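PDB 4MFZ: Dbv8 protein, which probably transfers long aliphatic acyl groups from acyl-CoA to an amino group during glycopeptide antibiotic biosynthesis, as a GNAT-type N-acyltransferase that binds decanoyl-CoA. Local coordinates for residues T156-A168 against W184-G197. Sequence-based numbering, arbitrary orientation.
Sequences TWETLTQLGESVA and WLTLLVRGLVYRLG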
loop_
_atom_site.group_PDB
_atom_site.type_symbol
_atom_site.label_atom_id
_atom_site.label_comp_id
_atom_site.label_asym_id
_atom_site.label_seq_id
_atom_site.Cartn_x
_atom_site.Cartn_y
_atom_site.Cartn_z
ATOM N N THR A 156 2.696 10.758 -11.392
ATOM C CA THR A 156 1.896 11.105 -10.206
ATOM C C THR A 156 0.520 10.394 -10.280
ATOM O O THR A 156 0.149 9.673 -9.345
ATOM C CB THR A 156 1.683 12.620 -10.092
ATOM O OG1 THR A 156 2.938 13.266 -9.837
ATOM C CG2 THR A 156 0.684 12.954 -8.995
ATOM N N TRP A 157 -0.221 10.583 -11.380
ATOM C CA TRP A 157 -1.561 9.946 -11.504
ATOM C C TRP A 157 -1.594 8.451 -11.454
ATOM O O TRP A 157 -2.466 7.887 -10.793
ATOM C CB TRP A 157 -2.438 10.559 -12.615
ATOM C CG TRP A 157 -2.928 11.902 -12.110
ATOM C CD1 TRP A 157 -2.441 13.159 -12.436
ATOM C CD2 TRP A 157 -3.958 12.150 -11.071
ATOM N NE1 TRP A 157 -3.093 14.141 -11.718
ATOM C CE2 TRP A 157 -4.008 13.602 -10.881
ATOM C CE3 TRP A 157 -4.807 11.343 -10.323
ATOM C CZ2 TRP A 157 -4.880 14.198 -9.985
ATOM C CZ3 TRP A 157 -5.675 11.951 -9.412
ATOM C CH2 TRP A 157 -5.715 13.350 -9.258
ATOM N N GLU A 158 -0.640 7.800 -12.117
ATOM C CA GLU A 158 -0.496 6.347 -12.070
ATOM C C GLU A 158 -0.093 5.856 -10.668
ATOM O O GLU A 158 -0.499 4.779 -10.224
ATOM C CB GLU A 158 0.533 5.894 -13.115
ATOM C CG GLU A 158 0.794 4.394 -13.139
ATOM C CD GLU A 158 0.927 3.839 -14.551
ATOM O OE1 GLU A 158 0.212 4.346 -15.451
ATOM O OE2 GLU A 158 1.753 2.914 -14.769
ATOM N N THR A 159 0.741 6.627 -9.986
ATOM C CA THR A 159 1.110 6.288 -8.611
ATOM C C THR A 159 -0.100 6.370 -7.672
ATOM O O THR A 159 -0.339 5.466 -6.876
ATOM C CB THR A 159 2.208 7.235 -8.143
ATOM O OG1 THR A 159 3.359 7.019 -8.963
ATOM C CG2 THR A 159 2.572 7.010 -6.677
ATOM N N LEU A 160 -0.877 7.441 -7.809
ATOM C CA LEU A 160 -1.988 7.715 -6.923
ATOM C C LEU A 160 -3.094 6.659 -7.001
ATOM O O LEU A 160 -3.814 6.466 -6.005
ATOM C CB LEU A 160 -2.553 9.124 -7.189
ATOM C CG LEU A 160 -1.684 10.299 -6.729
ATOM C CD1 LEU A 160 -2.393 11.579 -7.093
ATOM C CD2 LEU A 160 -1.354 10.289 -5.217
ATOM N N THR A 161 -3.219 5.967 -8.156
ATOM C CA THR A 161 -4.229 4.896 -8.317
ATOM C C THR A 161 -4.095 3.735 -7.330
ATOM O O THR A 161 -5.001 2.898 -7.246
ATOM C CB THR A 161 -4.303 4.267 -9.736
ATOM O OG1 THR A 161 -3.118 3.495 -9.985
ATOM C CG2 THR A 161 -4.473 5.316 -10.805
ATOM N N GLN A 162 -2.989 3.659 -6.587
ATOM C CA GLN A 162 -2.929 2.679 -5.489
ATOM C C GLN A 162 -4.140 2.826 -4.547
ATOM O O GLN A 162 -4.587 1.845 -3.954
ATOM C CB GLN A 162 -1.600 2.747 -4.699
ATOM C CG GLN A 162 -1.558 1.870 -3.442
ATOM C CD GLN A 162 -1.458 0.382 -3.766
ATOM O OE1 GLN A 162 -0.685 -0.020 -4.611
ATOM N NE2 GLN A 162 -2.252 -0.437 -3.094
ATOM N N LEU A 163 -4.694 4.021 -4.409
ATOM C CA LEU A 163 -5.858 4.175 -3.511
ATOM C C LEU A 163 -7.068 3.276 -3.961
ATOM O O LEU A 163 -7.695 2.603 -3.135
ATOM C CB LEU A 163 -6.292 5.630 -3.393
ATOM C CG LEU A 163 -7.500 5.733 -2.445
ATOM C CD1 LEU A 163 -7.041 5.692 -0.982
ATOM C CD2 LEU A 163 -8.317 6.954 -2.750
ATOM N N GLY A 164 -7.366 3.264 -5.259
ATOM C CA GLY A 164 -8.385 2.354 -5.820
ATOM C C GLY A 164 -8.107 0.909 -5.469
ATOM O O GLY A 164 -8.996 0.188 -5.009
ATOM N N GLU A 165 -6.858 0.487 -5.649
ATOM C CA GLU A 165 -6.429 -0.883 -5.324
ATOM C C GLU A 165 -6.631 -1.252 -3.866
ATOM O O GLU A 165 -7.159 -2.336 -3.558
ATOM C CB GLU A 165 -4.950 -1.129 -5.712
ATOM C CG GLU A 165 -4.531 -2.606 -5.592
ATOM C CD GLU A 165 -3.224 -2.984 -6.321
ATOM O OE1 GLU A 165 -3.052 -2.659 -7.512
ATOM O OE2 GLU A 165 -2.358 -3.646 -5.693
ATOM N N SER A 166 -6.197 -0.379 -2.963
ATOM C CA SER A 166 -6.377 -0.620 -1.532
ATOM C C SER A 166 -7.841 -0.840 -1.171
ATOM O O SER A 166 -8.165 -1.754 -0.411
ATOM C CB SER A 166 -5.839 0.541 -0.713
ATOM O OG SER A 166 -4.460 0.691 -1.008
ATOM N N VAL A 167 -8.705 0.000 -1.721
ATOM C CA VAL A 167 -10.153 -0.108 -1.476
ATOM C C VAL A 167 -10.710 -1.406 -2.094
ATOM O O VAL A 167 -11.430 -2.182 -1.421
ATOM C CB VAL A 167 -10.902 1.125 -2.009
ATOM C CG1 VAL A 167 -12.415 0.953 -1.895
ATOM C CG2 VAL A 167 -10.449 2.381 -1.260
ATOM N N ALA A 168 -10.364 -1.652 -3.355
ATOM C CA ALA A 168 -10.812 -2.860 -4.073
ATOM C C ALA A 168 -10.409 -4.155 -3.386
ATOM O O ALA A 168 -11.212 -5.076 -3.271
ATOM C CB ALA A 168 -10.290 -2.850 -5.520
ATOM N N TRP A 184 0.919 1.254 3.577
ATOM C CA TRP A 184 1.403 1.453 2.206
ATOM C C TRP A 184 0.858 2.743 1.603
ATOM O O TRP A 184 1.630 3.555 1.069
ATOM C CB TRP A 184 1.092 0.226 1.351
ATOM C CG TRP A 184 1.710 0.197 -0.024
ATOM C CD1 TRP A 184 1.040 0.177 -1.260
ATOM C CD2 TRP A 184 3.137 0.139 -0.364
ATOM N NE1 TRP A 184 1.927 0.103 -2.294
ATOM C CE2 TRP A 184 3.206 0.075 -1.825
ATOM C CE3 TRP A 184 4.321 0.102 0.373
ATOM C CZ2 TRP A 184 4.412 0.001 -2.497
ATOM C CZ3 TRP A 184 5.531 0.044 -0.316
ATOM C CH2 TRP A 184 5.569 -0.004 -1.722
ATOM N N LEU A 185 -0.456 2.976 1.705
ATOM C CA LEU A 185 -1.033 4.269 1.311
ATOM C C LEU A 185 -0.314 5.437 1.990
ATOM O O LEU A 185 -0.022 6.431 1.320
ATOM C CB LEU A 185 -2.530 4.371 1.615
ATOM C CG LEU A 185 -3.492 3.372 0.978
ATOM C CD1 LEU A 185 -4.913 3.595 1.520
ATOM C CD2 LEU A 185 -3.427 3.508 -0.543
ATOM N N THR A 186 -0.046 5.310 3.298
ATOM C CA THR A 186 0.705 6.336 4.063
ATOM C C THR A 186 2.076 6.636 3.469
ATOM O O THR A 186 2.400 7.793 3.185
ATOM C CB THR A 186 0.811 5.978 5.569
ATOM O OG1 THR A 186 -0.498 5.904 6.098
ATOM C CG2 THR A 186 1.535 7.033 6.345
ATOM N N LEU A 187 2.869 5.600 3.251
ATOM C CA LEU A 187 4.160 5.755 2.598
ATOM C C LEU A 187 4.078 6.423 1.196
ATOM O O LEU A 187 4.896 7.284 0.850
ATOM C CB LEU A 187 4.802 4.384 2.507
ATOM C CG LEU A 187 6.314 4.339 2.388
ATOM C CD1 LEU A 187 6.938 4.895 3.679
ATOM C CD2 LEU A 187 6.731 2.889 2.136
ATOM N N LEU A 188 3.078 6.036 0.417
ATOM C CA LEU A 188 2.886 6.553 -0.939
ATOM C C LEU A 188 2.487 8.029 -0.912
ATOM O O LEU A 188 3.041 8.850 -1.643
ATOM C CB LEU A 188 1.818 5.737 -1.654
ATOM C CG LEU A 188 1.566 6.127 -3.128
ATOM C CD1 LEU A 188 1.157 4.881 -3.932
ATOM C CD2 LEU A 188 0.505 7.201 -3.194
ATOM N N VAL A 189 1.547 8.374 -0.039
ATOM C CA VAL A 189 1.081 9.752 0.033
ATOM C C VAL A 189 2.066 10.707 0.745
ATOM O O VAL A 189 1.910 11.929 0.656
ATOM C CB VAL A 189 -0.378 9.869 0.593
ATOM C CG1 VAL A 189 -0.384 10.116 2.086
ATOM C CG2 VAL A 189 -1.103 11.018 -0.094
ATOM N N ARG A 190 3.074 10.140 1.412
ATOM C CA ARG A 190 4.232 10.893 1.872
ATOM C C ARG A 190 5.334 11.018 0.820
ATOM O O ARG A 190 6.450 11.381 1.168
ATOM C CB ARG A 190 4.849 10.258 3.112
ATOM C CG ARG A 190 4.180 10.581 4.433
ATOM C CD ARG A 190 4.886 9.812 5.560
ATOM N NE ARG A 190 6.214 10.354 5.782
ATOM C CZ ARG A 190 7.352 9.663 5.815
ATOM N NH1 ARG A 190 7.361 8.353 5.711
ATOM N NH2 ARG A 190 8.494 10.326 5.977
ATOM N N GLY A 191 5.035 10.715 -0.451
ATOM C CA GLY A 191 5.982 10.982 -1.550
ATOM C C GLY A 191 7.144 10.013 -1.630
ATOM O O GLY A 191 8.170 10.332 -2.206
ATOM N N LEU A 192 6.969 8.819 -1.086
ATOM C CA LEU A 192 8.039 7.809 -0.982
ATOM C C LEU A 192 7.812 6.535 -1.819
ATOM O O LEU A 192 8.591 5.566 -1.711
ATOM C CB LEU A 192 8.195 7.377 0.496
ATOM C CG LEU A 192 9.333 8.001 1.324
ATOM C CD1 LEU A 192 9.704 9.381 0.835
ATOM C CD2 LEU A 192 9.089 8.034 2.841
ATOM N N VAL A 193 6.731 6.504 -2.591
ATOM C CA VAL A 193 6.470 5.349 -3.483
ATOM C C VAL A 193 6.138 5.908 -4.857
ATOM O O VAL A 193 5.331 6.840 -4.971
ATOM C CB VAL A 193 5.295 4.443 -2.983
ATOM C CG1 VAL A 193 5.069 3.241 -3.909
ATOM C CG2 VAL A 193 5.539 3.944 -1.541
ATOM N N TYR A 194 6.758 5.346 -5.888
ATOM C CA TYR A 194 6.467 5.721 -7.302
ATOM C C TYR A 194 6.133 4.494 -8.108
ATOM O O TYR A 194 6.803 3.488 -7.997
ATOM C CB TYR A 194 7.650 6.524 -7.903
ATOM C CG TYR A 194 7.789 7.766 -7.090
ATOM C CD1 TYR A 194 8.466 7.750 -5.846
ATOM C CD2 TYR A 194 7.103 8.918 -7.460
ATOM C CE1 TYR A 194 8.487 8.894 -5.035
ATOM C CE2 TYR A 194 7.140 10.051 -6.671
ATOM C CZ TYR A 194 7.823 10.038 -5.478
ATOM O OH TYR A 194 7.785 11.188 -4.722
ATOM N N ARG A 195 5.064 4.564 -8.889
ATOM C CA ARG A 195 4.766 3.491 -9.808
ATOM C C ARG A 195 5.326 3.849 -11.184
ATOM O O ARG A 195 5.001 4.872 -11.734
ATOM C CB ARG A 195 3.261 3.250 -9.910
ATOM C CG ARG A 195 2.904 2.254 -11.018
ATOM C CD ARG A 195 1.520 1.637 -10.857
ATOM N NE ARG A 195 1.358 0.545 -11.828
ATOM C CZ ARG A 195 0.388 -0.368 -11.783
ATOM N NH1 ARG A 195 -0.533 -0.351 -10.805
ATOM N NH2 ARG A 195 0.339 -1.324 -12.709
ATOM N N LEU A 196 6.172 2.991 -11.734
ATOM C CA LEU A 196 6.727 3.252 -13.048
ATOM C C LEU A 196 6.309 2.097 -13.948
ATOM O O LEU A 196 6.861 1.009 -13.863
ATOM C CB LEU A 196 8.269 3.426 -13.012
ATOM C CG LEU A 196 9.004 4.327 -12.004
ATOM C CD1 LEU A 196 10.532 4.172 -12.091
ATOM C CD2 LEU A 196 8.593 5.789 -12.154
ATOM N N GLY A 197 5.320 2.340 -14.794
ATOM C CA GLY A 197 4.746 1.279 -15.625
ATOM C C GLY A 197 4.089 0.252 -14.729
ATOM O O GLY A 197 3.240 0.613 -13.904
HETATM O O HOH W 1 -1.146 2.083 -8.833
#
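Thr159 OG1 receives the backbone N-H of Arg195 in a nearly straight bond, 3.0 Å long with an N-H...O angle of 173°. The same hydroxyl is also hydrogen-bonded to the carbonyl of Thr155, so two bonds grip it. Its chi1 of -63° sets OG1 beside its own backbone N and turns CG2 toward Leu188.

The Arg195 chain runs extended from CG to NE and crosses Glu158 at about a right angle, with Glu158 CG packed 3.7 Å from Arg195 CD. Arg195 NE donates to Gly197 O, 2.8 Å away, in a nearly straight bond in the guanidinium plane. Glu158 OE2 stands 3.8 Å from Arg195 NE, well out of that plane; this long salt bridge works by charge alone. Arg195 NH1 donates to a water that in turn donates to Thr161 OG1, and NH2 bonds Val220 O.

Leucines fill most of the apolar part, against aliphatic carbons of Thr159 and Gln162. Leu188 CD1 lies 3.6 Å from Gln162 CB, and Leu163 CD1 meets Leu185 CD1 at 3.9 Å. Gln162 bends at chi2 and sets its CD at the edge of the Trp184 ring, in the ring plane, with the amide turned 84° across it. Its OE1 is satisfied by Gln200.

Helix 182-192 ends in a Schellman motif with Gly191 as C-prime residue, and Tyr194 OH donates to Gly191 O. Helices 162-174 and 182-192 pack antiparallel, while edge strand 193-196 crosses helix 153-160 steeply and pairs with strand 199-205. Helix 130-148 covers Leu160 and Val189. Through strand 193-196 the contact ties the helical N-terminal part to the edge of the GNAT sheet.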